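Local coordinates for protein gamma-glutamyl-gamma-aminobutyraldehyde dehydrogenase (Burkholderia cenocepacia, PDB 4LIH) that probably oxidises aldehydes, gamma-glutamyl-gamma-aminobutyraldehyde likely among them, to carboxylic acids with NAD(P)+, at residues A[457-460]-A[461-465]; A[486-489]-A[490-493]. All blocks are in the same frame, centred on the assembly; numbering follows the deposited sequence.

Contact 1 (A[457-460]-A[461-465]); sequences TVWV and NCYDE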
# COMPACT_ATOMS: atom_id res chain seq x y z
N THR A 457 -4.05 -4.62 20.68
CA THR A 457 -3.98 -6.03 20.25
C THR A 457 -5.15 -6.83 20.80
O THR A 457 -5.40 -6.81 22.00
CB THR A 457 -2.65 -6.70 20.68
OG1 THR A 457 -1.53 -5.95 20.23
CG2 THR A 457 -2.49 -8.15 20.16
N VAL A 458 -5.91 -7.52 19.94
CA VAL A 458 -6.95 -8.39 20.40
C VAL A 458 -6.63 -9.81 19.92
O VAL A 458 -6.45 -10.05 18.72
CB VAL A 458 -8.37 -7.95 19.94
CG1 VAL A 458 -9.40 -8.95 20.42
CG2 VAL A 458 -8.72 -6.54 20.47
N TRP A 459 -6.44 -10.70 20.89
CA TRP A 459 -6.22 -12.12 20.63
C TRP A 459 -7.56 -12.90 20.69
O TRP A 459 -8.41 -12.69 21.59
CB TRP A 459 -5.25 -12.71 21.63
CG TRP A 459 -3.87 -12.14 21.61
CD1 TRP A 459 -2.91 -12.34 20.66
CD2 TRP A 459 -3.29 -11.32 22.60
NE1 TRP A 459 -1.76 -11.67 21.00
CE2 TRP A 459 -1.96 -11.03 22.19
CE3 TRP A 459 -3.73 -10.83 23.84
CZ2 TRP A 459 -1.09 -10.24 22.97
CZ3 TRP A 459 -2.87 -10.07 24.59
CH2 TRP A 459 -1.57 -9.80 24.19
N VAL A 460 -7.79 -13.76 19.69
CA VAL A 460 -8.99 -14.59 19.66
C VAL A 460 -8.55 -16.07 19.79
O VAL A 460 -7.75 -16.58 19.01
CB VAL A 460 -9.89 -14.31 18.41
CG1 VAL A 460 -11.09 -15.27 18.41
CG2 VAL A 460 -10.34 -12.84 18.37
N ASN A 461 -9.04 -16.74 20.83
CA ASN A 461 -8.67 -18.14 21.09
C ASN A 461 -7.17 -18.34 21.23
O ASN A 461 -6.64 -19.37 20.88
CB ASN A 461 -9.28 -19.11 20.04
CG ASN A 461 -10.76 -18.97 19.94
OD1 ASN A 461 -11.41 -18.60 20.92
ND2 ASN A 461 -11.34 -19.32 18.79
N CYS A 462 -6.53 -17.30 21.79
CA CYS A 462 -5.15 -17.28 22.12
C CYS A 462 -4.93 -16.10 23.07
O CYS A 462 -5.88 -15.38 23.42
CB CYS A 462 -4.21 -17.19 20.87
SG CYS A 462 -4.43 -15.76 19.83
N TYR A 463 -3.71 -15.99 23.55
CA TYR A 463 -3.31 -14.84 24.39
C TYR A 463 -1.80 -14.76 24.29
O TYR A 463 -1.13 -15.73 24.44
CB TYR A 463 -3.71 -15.00 25.84
CG TYR A 463 -3.74 -13.67 26.49
CD1 TYR A 463 -2.55 -13.06 26.94
CD2 TYR A 463 -4.93 -13.00 26.64
CE1 TYR A 463 -2.57 -11.80 27.52
CE2 TYR A 463 -4.97 -11.70 27.18
CZ TYR A 463 -3.79 -11.12 27.64
OH TYR A 463 -3.82 -9.86 28.16
N ASP A 464 -1.29 -13.57 23.98
CA ASP A 464 0.16 -13.33 23.88
C ASP A 464 0.78 -14.33 22.93
O ASP A 464 1.81 -14.87 23.21
CB ASP A 464 0.82 -13.38 25.28
CG ASP A 464 2.28 -12.97 25.28
OD1 ASP A 464 2.64 -12.06 24.47
OD2 ASP A 464 3.05 -13.55 26.11
N GLU A 465 0.12 -14.52 21.79
CA GLU A 465 0.36 -15.59 20.85
C GLU A 465 1.53 -15.20 19.97
O GLU A 465 1.50 -14.17 19.27
CB GLU A 465 -0.88 -15.81 19.98
CG GLU A 465 -0.74 -16.80 18.82
CD GLU A 465 -0.57 -18.25 19.25
OE1 GLU A 465 -1.06 -18.57 20.34
OE2 GLU A 465 0.03 -19.09 18.49
O HOH W 1 1.02 -11.59 19.84
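The indole of Trp459 lies between the chain that follows it and its own strand. Over the centre of one face sits the backbone of Tyr463 and Asp464, with Asp464 N 3.1 Å above the ring plane; on the opposite face Thr457 CG2 is offset toward the rim at a height of 3.5 Å. At the edge, in the plane, a water accepts from Trp459 NE1 at 3.0 Å and donates to Glu465 O at 2.7 Å, so the one polar atom of the indole is tied through the water to the backbone of Glu465. Trp459 CG stands beside the backbone N and anti to the carbonyl carbon, which swings the ring under the returning chain. The phenol ring of Tyr463 meets the far corner of the indole obliquely, planes 46° apart, with Trp459 CZ3 over one of its faces and 3.4 Å from Tyr463 CZ. Its hydroxyl goes on to bond Thr310 O.

This is the exit of strand 457-460, the last strand of this chain's larger sheet, paired with 435-439 in the aldehyde dehydrogenase fold, and a parallel ladder carries that sheet on into the second subunit. Asn461 takes left-handed backbone angles (phi 57°, psi 33°) and turns the chain back over the indole; its OD1 is held by Thr440 N. Cys462 SG packs on Trp459 CB at 3.6 Å and also approaches the five-membered ring obliquely, a sulfur-aromatic contact. Cys462 O is buried 3.3 Å from the same Trp459 CB and has no polar partner in the model. Beyond the turn, Glu465 sends its carboxylate away to Arg502 and His156 of the second subunit, while Asp464 borders a bound MES molecule.

Contact 2 (A[486-489]-A[490-493]); sequences SLHA and LEKY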
# COMPACT_ATOMS: atom_id res chain seq x y z
N SER A 486 6.01 -4.04 13.32
CA SER A 486 5.37 -3.79 12.03
C SER A 486 5.99 -2.57 11.41
O SER A 486 6.76 -1.85 12.07
CB SER A 486 3.86 -3.55 12.18
OG SER A 486 3.56 -2.22 12.51
N LEU A 487 5.64 -2.34 10.16
CA LEU A 487 6.16 -1.18 9.42
C LEU A 487 5.72 0.12 10.06
O LEU A 487 6.42 1.11 9.95
CB LEU A 487 5.75 -1.20 7.96
CG LEU A 487 6.32 -2.37 7.16
CD1 LEU A 487 5.66 -2.31 5.78
CD2 LEU A 487 7.81 -2.26 7.05
N HIS A 488 4.59 0.07 10.76
CA HIS A 488 4.02 1.22 11.47
C HIS A 488 4.95 1.71 12.58
O HIS A 488 4.85 2.84 12.96
CB HIS A 488 2.67 0.84 12.10
CG HIS A 488 1.64 0.50 11.07
ND1 HIS A 488 1.08 1.45 10.26
CD2 HIS A 488 1.17 -0.69 10.64
CE1 HIS A 488 0.27 0.86 9.39
NE2 HIS A 488 0.33 -0.44 9.58
N ALA A 489 5.84 0.86 13.06
CA ALA A 489 6.85 1.28 14.05
C ALA A 489 7.78 2.38 13.50
O ALA A 489 8.24 3.25 14.25
CB ALA A 489 7.65 0.08 14.53
N LEU A 490 8.02 2.35 12.20
CA LEU A 490 8.95 3.28 11.54
C LEU A 490 8.44 4.73 11.51
O LEU A 490 9.23 5.68 11.40
CB LEU A 490 9.25 2.82 10.11
CG LEU A 490 9.95 1.46 10.06
CD1 LEU A 490 9.73 0.77 8.73
CD2 LEU A 490 11.43 1.61 10.36
N GLU A 491 7.14 4.90 11.61
CA GLU A 491 6.53 6.24 11.60
C GLU A 491 7.01 7.05 12.80
O GLU A 491 7.11 8.29 12.74
CB GLU A 491 5.00 6.15 11.56
CG GLU A 491 4.42 5.07 10.61
CD GLU A 491 2.89 4.88 10.70
OE1 GLU A 491 2.24 5.56 11.52
OE2 GLU A 491 2.29 4.05 9.97
N LYS A 492 7.34 6.37 13.89
CA LYS A 492 7.79 7.05 15.10
C LYS A 492 9.17 7.68 14.96
O LYS A 492 9.53 8.54 15.75
CB LYS A 492 7.80 6.08 16.28
CG LYS A 492 6.48 5.37 16.49
CD LYS A 492 6.42 4.68 17.82
CE LYS A 492 7.62 3.77 18.07
NZ LYS A 492 7.82 2.81 16.97
N TYR A 493 9.92 7.26 13.93
CA TYR A 493 11.36 7.55 13.79
C TYR A 493 11.68 8.21 12.45
O TYR A 493 12.90 8.35 12.09
CB TYR A 493 12.12 6.23 13.90
CG TYR A 493 11.87 5.47 15.20
CD1 TYR A 493 12.09 6.08 16.44
CD2 TYR A 493 11.39 4.18 15.19
CE1 TYR A 493 11.85 5.40 17.62
CE2 TYR A 493 11.10 3.52 16.36
CZ TYR A 493 11.35 4.12 17.58
OH TYR A 493 11.10 3.47 18.74
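Two nitrogens of Lys492 converge on Ala489 O: the ammonium NZ at 2.8 Å, lying in the carbonyl plane on a lone pair, and the backbone N at 3.3 Å, well above that plane. The backbone bond belongs to a run of turns in which successive N-H groups reach the carbonyl three residues back, the one from Glu491 only weakly, the bonding pattern of a 3-10 helix, just ahead of strand 494-502. Bends at chi3 and chi4 (-52° and -53°) curl the lysine chain back to its own turn, and Arg483 O takes a further bond from NZ. The Lys492 side chain lies about 6 Å from that of Glu274, the predicted active-site residue.

One turn also separates His488 from Glu491. The two side chains run alongside each other, and His488 ND1 donates to Glu491 OE2 at 2.9 Å, striking it from above the carboxylate plane. On the far side of the imidazole, NE2 bonds Glu149 of the second subunit, so the ring is fixed at both nitrogens. Leu487 and Leu490 turn instead to helix 121-142, where Leu490 packs on Phe139; between themselves they touch lightly, Leu487 CD2 lying 4.0 Å from Leu490 CD1.

In the fold
Contact 1 comes first from the N terminus, where the chain leaves strand 457-460, paired with 435-439, and folds back over it. The long loop that follows then crosses to the other part of the fold, and contact 2 lies at its end, against helices 121-142 and 178-191, directly before strand 494-502 joins the sheet of 157-172. The two contacts are thus in series, neither nested nor crossed. Each closes a short local turn, and the loop between them links the two sheets. Their centres are 22 Å apart and their nearest atoms about 10 Å, so they do not touch, yet both face the second subunit of the tetramer.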